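Local coordinates for protein amphiphysin (Drosophila melanogaster, PDB 1URU) that probably binds and senses curved membranes during endocytosis through a dimeric, coiled-coil BAR domain, at residues 165-168 / 169-172; 184-187 / 188-192; 201-204 / 205-209; 218-221 / 222-226. One frame throughout, in Å; residues are numbered along the deposited sequence.

Interaction 1. Residues 165-168 / 169-172; sequences DVKL and TKGR
The carbonyl oxygen Val166 O takes two donors from Thr169: the amide Thr169 N at 3.3 Å, closing a type I beta turn from Val166 to Thr169, and the hydroxyl OG1 of the same threonine. Both bonds are weak. The hydroxyl reaches back because chi1 of 63° sets OG1 between the backbone N and the carbonyl carbon of its own residue. The Asp165 side chain crosses that of Thr169 at about a right angle and brings OD1 to 3.2 Å from Thr169 OG1, but the angle is too poor for a hydrogen bond. Lys170, its chain bent at chi3, runs back toward the start of the turn until CE lies 3.4 Å from Asp165 O. Farther on, Gly171 N bonds to Leu168 O at 3.3 Å, from above the carbonyl plane, and Gly171 takes the N-cap position of helix 172-239. Thr169 is buried against Phe152 and Leu155 of helix 92-156, while Asp165, Lys167 and Lys170 are exposed. With Asp165 OD2 4.6 Å from Arg172 NH2, the carboxylate and guanidinium would attract one another without forming a salt bridge, so the turn is probably shaped mostly by backbone bonds, several weak, and by the packing of Thr169.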
# COMPACT_ATOMS: atom_id res chain seq x y z
N ASP A 165 17.24 -43.12 -61.58
CA ASP A 165 16.62 -42.44 -60.45
C ASP A 165 15.11 -42.48 -60.68
O ASP A 165 14.59 -41.79 -61.57
CB ASP A 165 17.12 -40.98 -60.32
CG ASP A 165 18.16 -40.79 -59.20
OD1 ASP A 165 18.65 -41.79 -58.62
OD2 ASP A 165 18.53 -39.65 -58.84
N VAL A 166 14.41 -43.32 -59.91
CA VAL A 166 12.95 -43.26 -59.86
C VAL A 166 12.63 -41.82 -59.43
O VAL A 166 13.48 -41.15 -58.83
CB VAL A 166 12.30 -44.28 -58.84
CG1 VAL A 166 10.77 -44.38 -59.06
CG2 VAL A 166 12.97 -45.69 -58.91
N LYS A 167 11.42 -41.34 -59.73
CA LYS A 167 10.99 -40.04 -59.20
C LYS A 167 10.87 -40.05 -57.65
O LYS A 167 10.58 -39.02 -57.05
CB LYS A 167 9.68 -39.59 -59.87
CG LYS A 167 9.81 -39.49 -61.39
CD LYS A 167 9.42 -38.11 -61.95
CE LYS A 167 9.85 -37.98 -63.43
NZ LYS A 167 8.95 -37.08 -64.25
N LEU A 168 11.12 -41.21 -57.03
CA LEU A 168 11.11 -41.38 -55.57
C LEU A 168 12.35 -40.76 -54.90
O LEU A 168 12.23 -40.16 -53.84
CB LEU A 168 10.96 -42.88 -55.17
CG LEU A 168 9.70 -43.66 -55.63
CD1 LEU A 168 9.91 -45.19 -55.65
CD2 LEU A 168 8.47 -43.31 -54.77
N THR A 169 13.53 -40.89 -55.53
CA THR A 169 14.73 -40.20 -55.04
C THR A 169 14.80 -38.75 -55.52
O THR A 169 15.82 -38.10 -55.32
CB THR A 169 16.05 -40.89 -55.46
OG1 THR A 169 16.17 -40.88 -56.89
CG2 THR A 169 16.10 -42.33 -55.07
N LYS A 170 13.77 -38.25 -56.17
CA LYS A 170 13.63 -36.82 -56.36
C LYS A 170 12.57 -36.28 -55.38
O LYS A 170 11.81 -35.37 -55.69
CB LYS A 170 13.35 -36.50 -57.82
CG LYS A 170 14.39 -37.11 -58.77
CD LYS A 170 13.92 -37.07 -60.23
CE LYS A 170 14.05 -38.45 -60.90
NZ LYS A 170 13.65 -38.45 -62.34
N GLY A 171 12.51 -36.92 -54.21
CA GLY A 171 12.18 -36.27 -52.96
C GLY A 171 13.50 -35.84 -52.30
O GLY A 171 13.52 -35.40 -51.14
N ARG A 172 14.60 -35.99 -53.03
CA ARG A 172 15.84 -35.23 -52.81
C ARG A 172 15.59 -33.72 -52.88
O ARG A 172 16.26 -32.97 -52.18
CB ARG A 172 16.91 -35.62 -53.85
CG ARG A 172 18.25 -34.87 -53.76
CD ARG A 172 19.12 -34.86 -55.03
NE ARG A 172 19.66 -36.17 -55.43
CZ ARG A 172 20.51 -36.95 -54.72
NH1 ARG A 172 20.95 -36.60 -53.51
NH2 ARG A 172 20.91 -38.11 -55.23

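Interaction 2. Residues 184-187 / 188-192; sequences ILNT and ELHDE
Asn186 and His190, one helical turn apart, meet with the amide standing almost perpendicular to the imidazole, their planes 88° apart. Asn186 CG lies in the ring plane at its edge, and OD1 comes to 3.3 Å from His190 CD2. The asparagine gets there with CG anti to its backbone N (chi1 -178°), which carries the amide outward to the ring edge. In the same turn, Ile184 and Glu188 have the same spacing but a different chemistry, an aliphatic chain against a carboxylate oxygen, with Ile184 CG1 3.2 Å from Glu188 OE2. Glu188 CG also rests against Ile184 O. Leu189 lays CD2 3.4 Å from Leu185 O. Beneath these side chains run the main-chain bonds, Glu188 N to Ile184 O at 3.0 Å, Leu189 N to Leu185 O at 2.9 Å and His190 N to Asn186 O at 3.0 Å.

The polar ends are held from outside the turn. Arg138 donates to Asn186 OD1, and Lys134 forms salt bridges with both Glu188 OE1 and Glu192 OE1, so one lysine of helix 92-156 ties two successive turns. Phe39 of helix 35-84 meets the His190 ring edge-to-face and touches Leu189, while buried Leu185 packs on Lys134 and Arg138. Leucines facing inward, flanked by charged residues bridging to a neighbouring helix, are the pattern of an antiparallel coiled-coil bundle, here the three-helix bundle of the BAR fold.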
# COMPACT_ATOMS: atom_id res chain seq x y z
N ILE A 184 18.11 -21.31 -42.64
CA ILE A 184 17.80 -19.89 -42.44
C ILE A 184 17.35 -19.63 -41.00
O ILE A 184 17.78 -18.65 -40.40
CB ILE A 184 16.77 -19.33 -43.49
CG1 ILE A 184 16.56 -17.82 -43.30
CG2 ILE A 184 15.40 -19.99 -43.36
CD1 ILE A 184 17.86 -16.92 -43.31
N LEU A 185 16.52 -20.51 -40.45
CA LEU A 185 16.01 -20.37 -39.09
C LEU A 185 17.12 -20.49 -38.05
O LEU A 185 17.29 -19.60 -37.23
CB LEU A 185 14.95 -21.42 -38.80
CG LEU A 185 13.47 -21.05 -38.66
CD1 LEU A 185 12.82 -22.01 -37.68
CD2 LEU A 185 13.24 -19.61 -38.22
N ASN A 186 17.86 -21.60 -38.06
CA ASN A 186 19.02 -21.80 -37.18
C ASN A 186 20.00 -20.63 -37.19
O ASN A 186 20.50 -20.23 -36.13
CB ASN A 186 19.78 -23.06 -37.58
CG ASN A 186 20.96 -23.34 -36.66
OD1 ASN A 186 20.78 -23.42 -35.47
ND2 ASN A 186 22.16 -23.47 -37.23
N THR A 187 20.26 -20.10 -38.38
CA THR A 187 21.21 -18.99 -38.54
C THR A 187 20.67 -17.71 -37.90
O THR A 187 21.40 -16.98 -37.22
CB THR A 187 21.54 -18.78 -40.03
OG1 THR A 187 22.53 -19.74 -40.43
CG2 THR A 187 22.22 -17.44 -40.29
N GLU A 188 19.38 -17.47 -38.13
CA GLU A 188 18.69 -16.31 -37.58
C GLU A 188 18.68 -16.37 -36.05
O GLU A 188 18.85 -15.35 -35.39
CB GLU A 188 17.27 -16.22 -38.10
CG GLU A 188 17.14 -15.46 -39.41
CD GLU A 188 15.76 -15.58 -40.03
OE1 GLU A 188 14.78 -15.81 -39.28
OE2 GLU A 188 15.64 -15.45 -41.28
N LEU A 189 18.47 -17.55 -35.50
CA LEU A 189 18.43 -17.71 -34.06
C LEU A 189 19.83 -17.59 -33.41
O LEU A 189 19.97 -17.15 -32.25
CB LEU A 189 17.75 -19.03 -33.68
CG LEU A 189 16.22 -19.04 -33.44
CD1 LEU A 189 15.53 -17.67 -33.56
CD2 LEU A 189 15.54 -20.03 -34.33
N HIS A 190 20.86 -17.98 -34.15
CA HIS A 190 22.23 -17.88 -33.64
C HIS A 190 22.66 -16.43 -33.45
O HIS A 190 23.51 -16.17 -32.62
CB HIS A 190 23.19 -18.65 -34.55
CG HIS A 190 23.47 -20.03 -34.08
ND1 HIS A 190 24.19 -20.27 -32.93
CD2 HIS A 190 23.08 -21.23 -34.55
CE1 HIS A 190 24.25 -21.58 -32.74
NE2 HIS A 190 23.58 -22.18 -33.69
N ASP A 191 22.08 -15.52 -34.22
CA ASP A 191 22.26 -14.08 -34.05
C ASP A 191 21.18 -13.46 -33.16
O ASP A 191 21.47 -12.61 -32.32
CB ASP A 191 22.19 -13.36 -35.40
CG ASP A 191 23.36 -13.70 -36.34
OD1 ASP A 191 24.41 -14.25 -35.91
OD2 ASP A 191 23.29 -13.43 -37.55
N GLU A 192 19.93 -13.87 -33.36
CA GLU A 192 18.83 -13.16 -32.72
C GLU A 192 18.81 -13.39 -31.20
O GLU A 192 18.53 -12.47 -30.44
CB GLU A 192 17.48 -13.52 -33.35
CG GLU A 192 17.15 -12.70 -34.59
CD GLU A 192 15.93 -13.21 -35.33
OE1 GLU A 192 14.93 -13.61 -34.69
OE2 GLU A 192 15.95 -13.22 -36.58

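Interaction 3. Residues 201-204 / 205-209; sequences ILFL and VTNLQ
Leu204 and Leu208 lie side by side and point the same way, with Leu204 CD2 3.9 Å from Leu208 CD1, and this row is the buried face of the turn. Partly exposed Ile201 continues it, meeting buried Val205 through CG2 and CG1 at 4.1 Å. The row looks onto the second subunit, where Trp89, Ile84 and Val81 of the other chain pack on Ile201, Leu204 and Leu208 respectively. This is part of the dimer interface of the BAR domain, where helices of two copies form one elongated body.

In Phe203, CG stands anti to the backbone N (chi1 167°), which tilts the ring toward Asn207 so that the two lie side by side; the CB of Asn207 sits over one ring face, 4.2 Å from the centroid, in a CH-pi contact displaced toward the rim. Tyr124 of helix 92-156 stacks on the ring, and Leu121 also touches it. Replacing Phe203 with an alanine would probably leave Asn207 CB without its aromatic cushion and Tyr124 without a stacking partner.

The other side is exposed, though its side chains still touch: Leu202 CD1 lies 3.9 Å from Thr206 CG2. Thr206 OG1 lies 2.9 Å from both Leu202 O and Phe203 O, either of which may take its proton. The amide Thr206 N bonds to Leu202 O at 3.1 Å, so that carbonyl stays engaged whichever way the hydroxyl turns.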
# COMPACT_ATOMS: atom_id res chain seq x y z
N ILE A 201 20.55 -5.73 -20.41
CA ILE A 201 21.23 -4.76 -19.56
C ILE A 201 20.59 -3.41 -19.80
O ILE A 201 20.12 -2.78 -18.86
CB ILE A 201 22.75 -4.65 -19.88
CG1 ILE A 201 23.51 -5.93 -19.51
CG2 ILE A 201 23.39 -3.46 -19.14
CD1 ILE A 201 24.77 -6.15 -20.36
N LEU A 202 20.60 -2.98 -21.05
CA LEU A 202 20.03 -1.69 -21.42
C LEU A 202 18.56 -1.58 -21.01
O LEU A 202 18.11 -0.52 -20.56
CB LEU A 202 20.17 -1.43 -22.93
CG LEU A 202 19.57 -0.11 -23.45
CD1 LEU A 202 20.33 1.11 -22.93
CD2 LEU A 202 19.49 -0.11 -24.99
N PHE A 203 17.79 -2.65 -21.17
CA PHE A 203 16.42 -2.62 -20.74
C PHE A 203 16.32 -2.29 -19.26
O PHE A 203 15.54 -1.43 -18.87
CB PHE A 203 15.70 -3.93 -20.95
CG PHE A 203 14.39 -3.97 -20.23
CD1 PHE A 203 13.36 -3.11 -20.63
CD2 PHE A 203 14.22 -4.75 -19.10
CE1 PHE A 203 12.16 -3.07 -19.96
CE2 PHE A 203 13.03 -4.74 -18.42
CZ PHE A 203 11.99 -3.89 -18.84
N LEU A 204 17.08 -2.99 -18.44
CA LEU A 204 16.98 -2.80 -17.00
C LEU A 204 17.53 -1.49 -16.48
O LEU A 204 16.97 -0.94 -15.54
CB LEU A 204 17.62 -3.96 -16.25
CG LEU A 204 16.55 -5.01 -15.94
CD1 LEU A 204 16.86 -6.35 -16.62
CD2 LEU A 204 16.41 -5.14 -14.43
N VAL A 205 18.61 -1.00 -17.06
CA VAL A 205 19.13 0.28 -16.63
C VAL A 205 18.06 1.33 -16.93
O VAL A 205 17.82 2.21 -16.13
CB VAL A 205 20.54 0.63 -17.25
CG1 VAL A 205 21.58 -0.46 -16.95
CG2 VAL A 205 20.48 0.88 -18.71
N THR A 206 17.36 1.20 -18.06
CA THR A 206 16.36 2.20 -18.43
C THR A 206 15.09 2.06 -17.58
O THR A 206 14.59 3.07 -17.09
CB THR A 206 16.08 2.23 -19.99
OG1 THR A 206 15.60 0.97 -20.45
CG2 THR A 206 17.39 2.40 -20.79
N ASN A 207 14.62 0.83 -17.34
CA ASN A 207 13.39 0.61 -16.56
C ASN A 207 13.57 0.99 -15.11
O ASN A 207 12.78 1.74 -14.56
CB ASN A 207 12.92 -0.85 -16.63
CG ASN A 207 11.37 -0.99 -16.51
OD1 ASN A 207 10.59 -0.19 -17.05
ND2 ASN A 207 10.94 -2.03 -15.82
N LEU A 208 14.62 0.48 -14.49
CA LEU A 208 14.94 0.87 -13.12
C LEU A 208 15.23 2.37 -12.95
O LEU A 208 14.94 2.92 -11.91
CB LEU A 208 16.09 0.01 -12.58
CG LEU A 208 15.84 -1.50 -12.53
CD1 LEU A 208 17.01 -2.23 -11.93
CD2 LEU A 208 14.61 -1.82 -11.72
N GLN A 209 15.78 3.05 -13.95
CA GLN A 209 16.06 4.50 -13.84
C GLN A 209 14.74 5.22 -13.71
O GLN A 209 14.58 6.08 -12.85
CB GLN A 209 16.81 5.04 -15.07
CG GLN A 209 17.34 6.51 -14.99
CD GLN A 209 16.26 7.65 -14.77
OE1 GLN A 209 15.55 8.07 -15.70
NE2 GLN A 209 16.19 8.14 -13.53

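Interaction 4. Residues 218-221 / 222-226; sequences FHNE and TAKIY
Lys224 reaches back along the helix to Glu221, and each atom of its side chain meets something on the way. CB rests 3.4 Å from Glu221 O, and CG lies 3.6 Å from Asn220 O. CD passes Glu221 OE1, CE comes to 3.9 Å from Asn220 OD1, and NZ ends the run in a salt bridge with Glu221 OE2 at 3.2 Å, on the syn side of that oxygen and 17° out of the carboxylate plane. A second bond from NZ to OE1 is weak. The glutamate meets it halfway, its chain bent at chi2 (-46°), so that the two side chains lie alongside one another. An alanine at Glu221 would probably leave the Lys224 ammonium without its charged mate and set the lysine chain free to turn.

This ion pair lies to one side of helix 172-239; another face builds the BAR dimer, where His219 ND1 bonds to ND1 of His219 in the second subunit, and Thr222 packs on His219 and Asn220 on Ala223 of that subunit.

Within the turn, Phe218 O is gripped twice, by Thr222 N at 3.0 Å and by Thr222 OG1 at 2.7 Å, the two donors arriving from opposite faces of the carbonyl plane. The same hydroxyl hangs over one face of the Phe218 ring, 3.4 Å from CE1. Phe109 stacks on that ring and Trp106 meets it edge-to-face, both from helix 92-156.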
# COMPACT_ATOMS: atom_id res chain seq x y z
N PHE A 218 8.36 11.00 -5.68
CA PHE A 218 7.18 10.78 -4.82
C PHE A 218 7.51 10.83 -3.34
O PHE A 218 6.81 11.47 -2.56
CB PHE A 218 6.55 9.43 -5.13
CG PHE A 218 5.61 8.94 -4.08
CD1 PHE A 218 4.35 9.50 -3.94
CD2 PHE A 218 5.97 7.89 -3.24
CE1 PHE A 218 3.46 9.04 -2.98
CE2 PHE A 218 5.09 7.42 -2.27
CZ PHE A 218 3.84 8.00 -2.14
N HIS A 219 8.58 10.17 -2.94
CA HIS A 219 8.91 10.06 -1.54
C HIS A 219 9.44 11.37 -0.98
O HIS A 219 9.17 11.72 0.15
CB HIS A 219 9.89 8.90 -1.33
CG HIS A 219 9.22 7.57 -1.24
ND1 HIS A 219 8.31 7.27 -0.25
CD2 HIS A 219 9.31 6.46 -2.01
CE1 HIS A 219 7.87 6.04 -0.42
NE2 HIS A 219 8.48 5.51 -1.47
N ASN A 220 10.18 12.11 -1.80
CA ASN A 220 10.84 13.32 -1.37
C ASN A 220 9.86 14.49 -1.32
O ASN A 220 9.92 15.32 -0.41
CB ASN A 220 11.98 13.65 -2.33
CG ASN A 220 12.62 14.97 -2.04
OD1 ASN A 220 12.64 15.84 -2.89
ND2 ASN A 220 13.11 15.13 -0.82
N GLU A 221 8.95 14.56 -2.28
CA GLU A 221 7.90 15.57 -2.24
C GLU A 221 6.93 15.25 -1.12
O GLU A 221 6.65 16.10 -0.30
CB GLU A 221 7.16 15.69 -3.58
CG GLU A 221 7.98 16.23 -4.75
CD GLU A 221 8.82 17.44 -4.41
OE1 GLU A 221 8.31 18.36 -3.73
OE2 GLU A 221 10.01 17.45 -4.80
N THR A 222 6.43 14.02 -1.05
CA THR A 222 5.58 13.60 0.07
C THR A 222 6.27 13.90 1.40
O THR A 222 5.59 14.17 2.37
CB THR A 222 5.21 12.09 -0.00
OG1 THR A 222 4.46 11.79 -1.17
CG2 THR A 222 4.24 11.74 1.07
N ALA A 223 7.59 13.86 1.47
CA ALA A 223 8.28 14.17 2.73
C ALA A 223 8.13 15.65 3.11
O ALA A 223 7.78 16.00 4.24
CB ALA A 223 9.73 13.77 2.68
N LYS A 224 8.42 16.51 2.14
CA LYS A 224 8.19 17.96 2.26
C LYS A 224 6.78 18.29 2.74
O LYS A 224 6.59 19.24 3.46
CB LYS A 224 8.46 18.67 0.92
CG LYS A 224 9.93 18.77 0.52
CD LYS A 224 10.10 19.60 -0.77
CE LYS A 224 11.40 19.24 -1.51
NZ LYS A 224 11.38 19.65 -2.95
N ILE A 225 5.79 17.50 2.33
CA ILE A 225 4.40 17.75 2.70
C ILE A 225 4.17 17.43 4.16
O ILE A 225 3.51 18.19 4.88
CB ILE A 225 3.48 16.86 1.90
CG1 ILE A 225 3.47 17.31 0.45
CG2 ILE A 225 2.08 16.80 2.56
CD1 ILE A 225 2.11 17.17 -0.24
N TYR A 226 4.68 16.28 4.56
CA TYR A 226 4.50 15.80 5.92
C TYR A 226 5.25 16.66 6.94
O TYR A 226 4.77 16.75 8.06
CB TYR A 226 4.82 14.29 6.06
CG TYR A 226 3.63 13.39 5.72
CD1 TYR A 226 3.67 12.45 4.68
CD2 TYR A 226 2.45 13.50 6.42
CE1 TYR A 226 2.56 11.65 4.38
CE2 TYR A 226 1.36 12.72 6.14
CZ TYR A 226 1.41 11.80 5.12
OH TYR A 226 0.28 11.06 4.90

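The four contacts follow one another along the chain and along the length of the molecule. Interaction 1 lies in the loop between helices 92-156 and 172-239; interactions 2, 3 and 4 all lie on helix 172-239. Successive centres are about 30, 26 and 25 Å apart, and interactions 1 and 4, with centres about 79 Å apart, sit on opposite sides of the chain's centre. None touches another. Interactions 1 and 2 have partners within their own chain, whereas 3 and 4 also touch the second subunit. The helix thus passes from the subunit's outlying arm into the dimer core, consistent with the long, curved BAR dimer thought to fit a bent membrane.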